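Local coordinates for protein intradiol ring-cleavage dioxygenase (Streptomyces sp. SirexAA-E, PDB 4ILV) that probably cleaves the aromatic ring of catechol-type compounds between the two hydroxyl-bearing carbons, using an iron(III) centre and molecular oxygen, at residues P121-Y124 with T128-I131; K134-A137 with P141-T144. All coordinates share one frame; numbering follows the deposited sequence.

Contact 1. Residues P121-Y124 with T128-I131; sequences PGLY and TRHI. With FE (Fe (III) ion), chain C.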
ATOM      1  N   PRO A 121      -1.697   5.087  -8.707  1.00 20.71           N
ATOM      2  CA  PRO A 121      -2.444   6.276  -8.270  1.00 24.68           C
ATOM      3  C   PRO A 121      -1.953   7.546  -8.963  1.00 23.21           C
ATOM      4  O   PRO A 121      -0.763   7.687  -9.256  1.00 23.56           O
ATOM      5  CB  PRO A 121      -2.170   6.349  -6.770  1.00 23.26           C
ATOM      6  CG  PRO A 121      -0.846   5.580  -6.576  1.00 25.01           C
ATOM      7  CD  PRO A 121      -0.885   4.495  -7.629  1.00 23.23           C
ATOM      8  N   GLY A 122      -2.879   8.459  -9.225  1.00 21.26           N
ATOM      9  CA  GLY A 122      -2.540   9.722  -9.846  1.00 21.19           C
ATOM     10  C   GLY A 122      -1.979  10.726  -8.850  1.00 27.15           C
ATOM     11  O   GLY A 122      -2.173  10.602  -7.633  1.00 23.04           O
ATOM     12  N   LEU A 123      -1.265  11.719  -9.371  1.00 27.59           N
ATOM     13  CA  LEU A 123      -0.751  12.810  -8.551  1.00 27.47           C
ATOM     14  C   LEU A 123      -1.840  13.827  -8.183  1.00 30.59           C
ATOM     15  O   LEU A 123      -2.755  14.095  -8.979  1.00 25.45           O
ATOM     16  CB  LEU A 123       0.358  13.541  -9.291  1.00 24.56           C
ATOM     17  CG  LEU A 123       1.657  12.796  -9.561  1.00 25.99           C
ATOM     18  CD1 LEU A 123       2.608  13.756 -10.265  1.00 27.55           C
ATOM     19  CD2 LEU A 123       2.254  12.286  -8.267  1.00 24.66           C
ATOM     20  N   TYR A 124      -1.693  14.419  -7.000  1.00 29.02           N
ATOM     21  CA  TYR A 124      -2.570  15.487  -6.540  1.00 34.82           C
ATOM     22  C   TYR A 124      -1.731  16.567  -5.836  1.00 31.89           C
ATOM     23  O   TYR A 124      -0.530  16.370  -5.656  1.00 29.68           O
ATOM     24  CB  TYR A 124      -3.709  14.917  -5.677  1.00 29.83           C
ATOM     25  CG  TYR A 124      -3.320  14.233  -4.384  1.00 30.78           C
ATOM     26  CD1 TYR A 124      -3.128  14.966  -3.215  1.00 31.89           C
ATOM     27  CD2 TYR A 124      -3.208  12.854  -4.316  1.00 28.15           C
ATOM     28  CE1 TYR A 124      -2.806  14.347  -2.023  1.00 30.14           C
ATOM     29  CE2 TYR A 124      -2.877  12.215  -3.115  1.00 29.35           C
ATOM     30  CZ  TYR A 124      -2.684  12.970  -1.975  1.00 30.52           C
ATOM     31  OH  TYR A 124      -2.362  12.361  -0.782  1.00 33.73           O
ATOM     32  N   THR A 128       3.981  13.603  -3.670  1.00 31.90           N
ATOM     33  CA  THR A 128       4.480  12.629  -4.621  1.00 27.69           C
ATOM     34  C   THR A 128       3.502  11.454  -4.682  1.00 29.14           C
ATOM     35  O   THR A 128       2.536  11.399  -3.918  1.00 28.66           O
ATOM     36  CB  THR A 128       5.878  12.135  -4.245  1.00 29.21           C
ATOM     37  OG1 THR A 128       6.437  11.411  -5.347  1.00 26.77           O
ATOM     38  CG2 THR A 128       5.814  11.241  -3.016  1.00 22.82           C
ATOM     39  N   ARG A 129       3.742  10.523  -5.599  1.00 25.50           N
ATOM     40  CA  ARG A 129       2.844   9.394  -5.783  1.00 22.42           C
ATOM     41  C   ARG A 129       2.955   8.386  -4.616  1.00 29.13           C
ATOM     42  O   ARG A 129       4.065   8.041  -4.190  1.00 22.47           O
ATOM     43  CB  ARG A 129       3.179   8.716  -7.107  1.00 25.53           C
ATOM     44  CG  ARG A 129       2.024   7.958  -7.690  1.00 33.65           C
ATOM     45  CD  ARG A 129       2.397   7.318  -9.007  1.00 29.30           C
ATOM     46  NE  ARG A 129       3.047   8.256  -9.914  1.00 25.60           N
ATOM     47  CZ  ARG A 129       2.424   9.081 -10.747  1.00 31.40           C
ATOM     48  NH1 ARG A 129       1.091   9.121 -10.811  1.00 30.78           N
ATOM     49  NH2 ARG A 129       3.154   9.871 -11.522  1.00 27.19           N
ATOM     50  N   HIS A 130       1.823   7.892  -4.115  1.00 26.92           N
ATOM     51  CA  HIS A 130       1.845   6.982  -2.964  1.00 25.31           C
ATOM     52  C   HIS A 130       0.583   6.141  -2.826  1.00 22.89           C
ATOM     53  O   HIS A 130      -0.477   6.511  -3.298  1.00 21.49           O
ATOM     54  CB  HIS A 130       2.028   7.775  -1.660  1.00 25.54           C
ATOM     55  CG  HIS A 130       0.926   8.762  -1.404  1.00 24.84           C
ATOM     56  ND1 HIS A 130       0.834   9.961  -2.077  1.00 27.89           N
ATOM     57  CD2 HIS A 130      -0.151   8.710  -0.579  1.00 27.60           C
ATOM     58  CE1 HIS A 130      -0.245  10.611  -1.671  1.00 30.47           C
ATOM     59  NE2 HIS A 130      -0.860   9.875  -0.763  1.00 29.90           N
ATOM     60  N   ILE A 131       0.712   5.027  -2.116  1.00 22.58           N
ATOM     61  CA  ILE A 131      -0.428   4.223  -1.701  1.00 21.94           C
ATOM     62  C   ILE A 131      -0.428   4.163  -0.177  1.00 27.04           C
ATOM     63  O   ILE A 131       0.610   3.887   0.431  1.00 25.89           O
ATOM     64  CB  ILE A 131      -0.310   2.792  -2.256  1.00 20.10           C
ATOM     65  CG1 ILE A 131      -0.500   2.798  -3.772  1.00 20.98           C
ATOM     66  CG2 ILE A 131      -1.335   1.874  -1.602  1.00 18.05           C
ATOM     67  CD1 ILE A 131      -0.216   1.426  -4.411  1.00 25.18           C
TER
HETATM   68 FE    FE C 301      -2.683  10.564   0.160  1.00 29.77          FE
HETATM   69  O   HOH W   1      -0.834   9.626  -5.209  1.00 23.53           O
HETATM   70  O   HOH W   2      -0.737  11.329 -12.213  1.00 22.30           O
HETATM   71  O   HOH W   3       0.071  12.575  -5.366  1.00 26.41           O
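Tyr124 and His130 meet at an iron(III) ion, and their contact illustrates how a metal can tie a loop to the segment that leads into strand 130-136. The ion lies in the plane of the phenol ring, 2.1 Å from Tyr124 OH, and is also bound by His130 NE2 at 2.2 Å, close to a right angle from the tyrosine oxygen; Tyr95 and His132 supply further protein ligands. The phenol and imidazole planes are inclined at 67°, and the rings do not stack. The imidazole is also held from behind: His130 ND1 donates to Thr128 O at 2.9 Å, nearly within the ring plane, which fixes the ring's rotation and points NE2 at the metal. A first torsion of 61° places the ring between its own backbone N and carbonyl carbon, where its ND1 edge can face Thr128 O.

Farther from the iron, polar contact centres on Arg129. Its NH1 reaches Pro121 O at 2.8 Å, in both the carbonyl and guanidinium planes, while its NE forms a salt bridge with Glu152. Water extends the link, one molecule accepting from both Leu123 N and Arg129 NH1, another joining Tyr124 N to Thr128 O.

Van der Waals contact is modest. Leu123 lays its CD2 over one face of the guanidinium, and Pro121 CG sits 4.0 Å from Ile131 CG1.

Two tyrosines and two histidines around iron(III) are the signature of intradiol dioxygenases; ligation by tyrosine oxygens is consistent with a ferric centre, with the Thr128 carbonyl as a second-shell support for His130.

Contact 2. Residues K134-A137 with P141-T144; sequences KAQA and PVLT
The beta hairpin of strands 130-136 and 143-148 is joined here near its turn, at one margin of an antiparallel sheet. Ala135 and Leu143 form a hydrogen-bonded pair: Ala135 N donates to Leu143 O at 2.8 Å, and Leu143 N returns the bond to Ala135 O at 2.7 Å. Lys134 and Thr144, the neighbouring non-hydrogen-bonded pair, lie side by side on the same face of the sheet. The lysine runs extended to CE and then bends (chi4 -77°), which brings NZ to 2.8 Å from Thr144 OG1. That ammonium also forms a salt bridge with Glu41 and a cation-pi contact with Phe45. With an alanine here, Glu41 is likely to lose its positive mate and Thr144 OG1 this donor.

Toward the turn, Val142 spreads its two methyls between neighbours on the other strand. Val142 CG1 rests 3.8 Å from Lys134 CB, and Val142 CG2 lies 3.4 Å from Gln136 CD. The far end of that amide is tied to the turn itself, NE2 bonding to Arg140 O. Where direct pairing ends, a water accepts from Ala137 N and donates to Pro141 O. Alternating hydrogen-bonded and non-hydrogen-bonded pairs mark an antiparallel beta hairpin, here with strand 143-148 outermost.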
ATOM      1  N   LYS A 134      -2.486   0.627   6.305  1.00 25.52           N
ATOM      2  CA  LYS A 134      -2.417   0.339   7.736  1.00 24.80           C
ATOM      3  C   LYS A 134      -2.199  -1.162   7.918  1.00 28.24           C
ATOM      4  O   LYS A 134      -2.930  -1.958   7.337  1.00 32.09           O
ATOM      5  CB  LYS A 134      -3.707   0.754   8.443  1.00 26.81           C
ATOM      6  CG  LYS A 134      -3.849   2.248   8.623  1.00 30.88           C
ATOM      7  CD  LYS A 134      -5.211   2.595   9.168  1.00 30.92           C
ATOM      8  CE  LYS A 134      -5.354   4.090   9.341  1.00 32.40           C
ATOM      9  NZ  LYS A 134      -4.641   4.549  10.565  1.00 29.35           N
ATOM     10  N   ALA A 135      -1.204  -1.536   8.726  1.00 25.94           N
ATOM     11  CA  ALA A 135      -0.893  -2.937   8.993  1.00 29.89           C
ATOM     12  C   ALA A 135      -1.092  -3.250  10.467  1.00 32.35           C
ATOM     13  O   ALA A 135      -0.627  -2.509  11.334  1.00 35.35           O
ATOM     14  CB  ALA A 135       0.566  -3.259   8.586  1.00 26.55           C
ATOM     15  N   GLN A 136      -1.780  -4.349  10.760  1.00 30.11           N
ATOM     16  CA  GLN A 136      -1.977  -4.732  12.146  1.00 29.35           C
ATOM     17  C   GLN A 136      -1.857  -6.232  12.328  1.00 35.03           C
ATOM     18  O   GLN A 136      -2.678  -6.994  11.818  1.00 32.34           O
ATOM     19  CB  GLN A 136      -3.337  -4.252  12.662  1.00 30.18           C
ATOM     20  CG  GLN A 136      -3.532  -4.459  14.163  1.00 33.62           C
ATOM     21  CD  GLN A 136      -4.882  -3.979  14.657  1.00 41.60           C
ATOM     22  OE1 GLN A 136      -5.860  -3.957  13.908  1.00 47.32           O
ATOM     23  NE2 GLN A 136      -4.943  -3.585  15.927  1.00 45.34           N
ATOM     24  N   ALA A 137      -0.817  -6.639  13.047  1.00 33.94           N
ATOM     25  CA  ALA A 137      -0.642  -8.019  13.461  1.00 36.69           C
ATOM     26  C   ALA A 137      -1.655  -8.307  14.569  1.00 43.30           C
ATOM     27  O   ALA A 137      -1.994  -7.411  15.343  1.00 41.13           O
ATOM     28  CB  ALA A 137       0.777  -8.230  13.975  1.00 37.64           C
ATOM     29  N   PRO A 141      -0.750  -3.143  18.127  1.00 43.51           N
ATOM     30  CA  PRO A 141      -1.078  -1.806  17.614  1.00 44.01           C
ATOM     31  C   PRO A 141      -1.030  -1.716  16.087  1.00 42.17           C
ATOM     32  O   PRO A 141      -0.364  -2.503  15.421  1.00 40.79           O
ATOM     33  CB  PRO A 141      -0.001  -0.909  18.241  1.00 46.32           C
ATOM     34  CG  PRO A 141       1.016  -1.854  18.854  1.00 49.01           C
ATOM     35  CD  PRO A 141       0.262  -3.086  19.194  1.00 42.09           C
ATOM     36  N   VAL A 142      -1.765  -0.762  15.534  1.00 41.51           N
ATOM     37  CA  VAL A 142      -1.794  -0.572  14.094  1.00 36.28           C
ATOM     38  C   VAL A 142      -0.592   0.250  13.651  1.00 37.31           C
ATOM     39  O   VAL A 142      -0.293   1.288  14.240  1.00 36.97           O
ATOM     40  CB  VAL A 142      -3.076   0.162  13.654  1.00 34.38           C
ATOM     41  CG1 VAL A 142      -3.000   0.531  12.186  1.00 26.31           C
ATOM     42  CG2 VAL A 142      -4.297  -0.691  13.929  1.00 36.53           C
ATOM     43  N   LEU A 143       0.111  -0.221  12.627  1.00 38.47           N
ATOM     44  CA  LEU A 143       1.113   0.600  11.956  1.00 35.97           C
ATOM     45  C   LEU A 143       0.472   1.352  10.782  1.00 33.12           C
ATOM     46  O   LEU A 143      -0.082   0.725   9.880  1.00 30.89           O
ATOM     47  CB  LEU A 143       2.253  -0.265  11.425  1.00 35.82           C
ATOM     48  CG  LEU A 143       3.264   0.512  10.574  1.00 40.29           C
ATOM     49  CD1 LEU A 143       4.219   1.264  11.491  1.00 42.67           C
ATOM     50  CD2 LEU A 143       4.028  -0.385   9.600  1.00 40.02           C
ATOM     51  N   THR A 144       0.551   2.684  10.791  1.00 29.37           N
ATOM     52  CA  THR A 144       0.078   3.492   9.663  1.00 33.28           C
ATOM     53  C   THR A 144       1.261   3.974   8.845  1.00 32.48           C
ATOM     54  O   THR A 144       2.211   4.546   9.392  1.00 32.05           O
ATOM     55  CB  THR A 144      -0.707   4.722  10.143  1.00 32.83           C
ATOM     56  OG1 THR A 144      -1.861   4.291  10.873  1.00 30.09           O
ATOM     57  CG2 THR A 144      -1.146   5.599   8.951  1.00 25.31           C
TER
HETATM   58  O   HOH W   4       0.823  -4.616  14.173  1.00 36.36           O

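Contacts 1 and 2 sit at the two ends of strand 130-136, with their centres about 21 Å apart and on opposite sides of the chain's centre. Contact 1 closes the loop that leads into the strand and supplies two iron ligands; contact 2 closes the hairpin that leaves it. Between them the strand contributes His132, another ligand, so one strand runs from the metal site to the hairpin turn. The partner strand 143-148 follows it back: Ile131 pairs through the backbone with Leu147, and His130 packs on Gln146 and Tyr148. Contact 2 remains outside the coordination sphere: the side chain of Thr144 is, at its nearest atom, about 10 Å from the bound iron(III) ion.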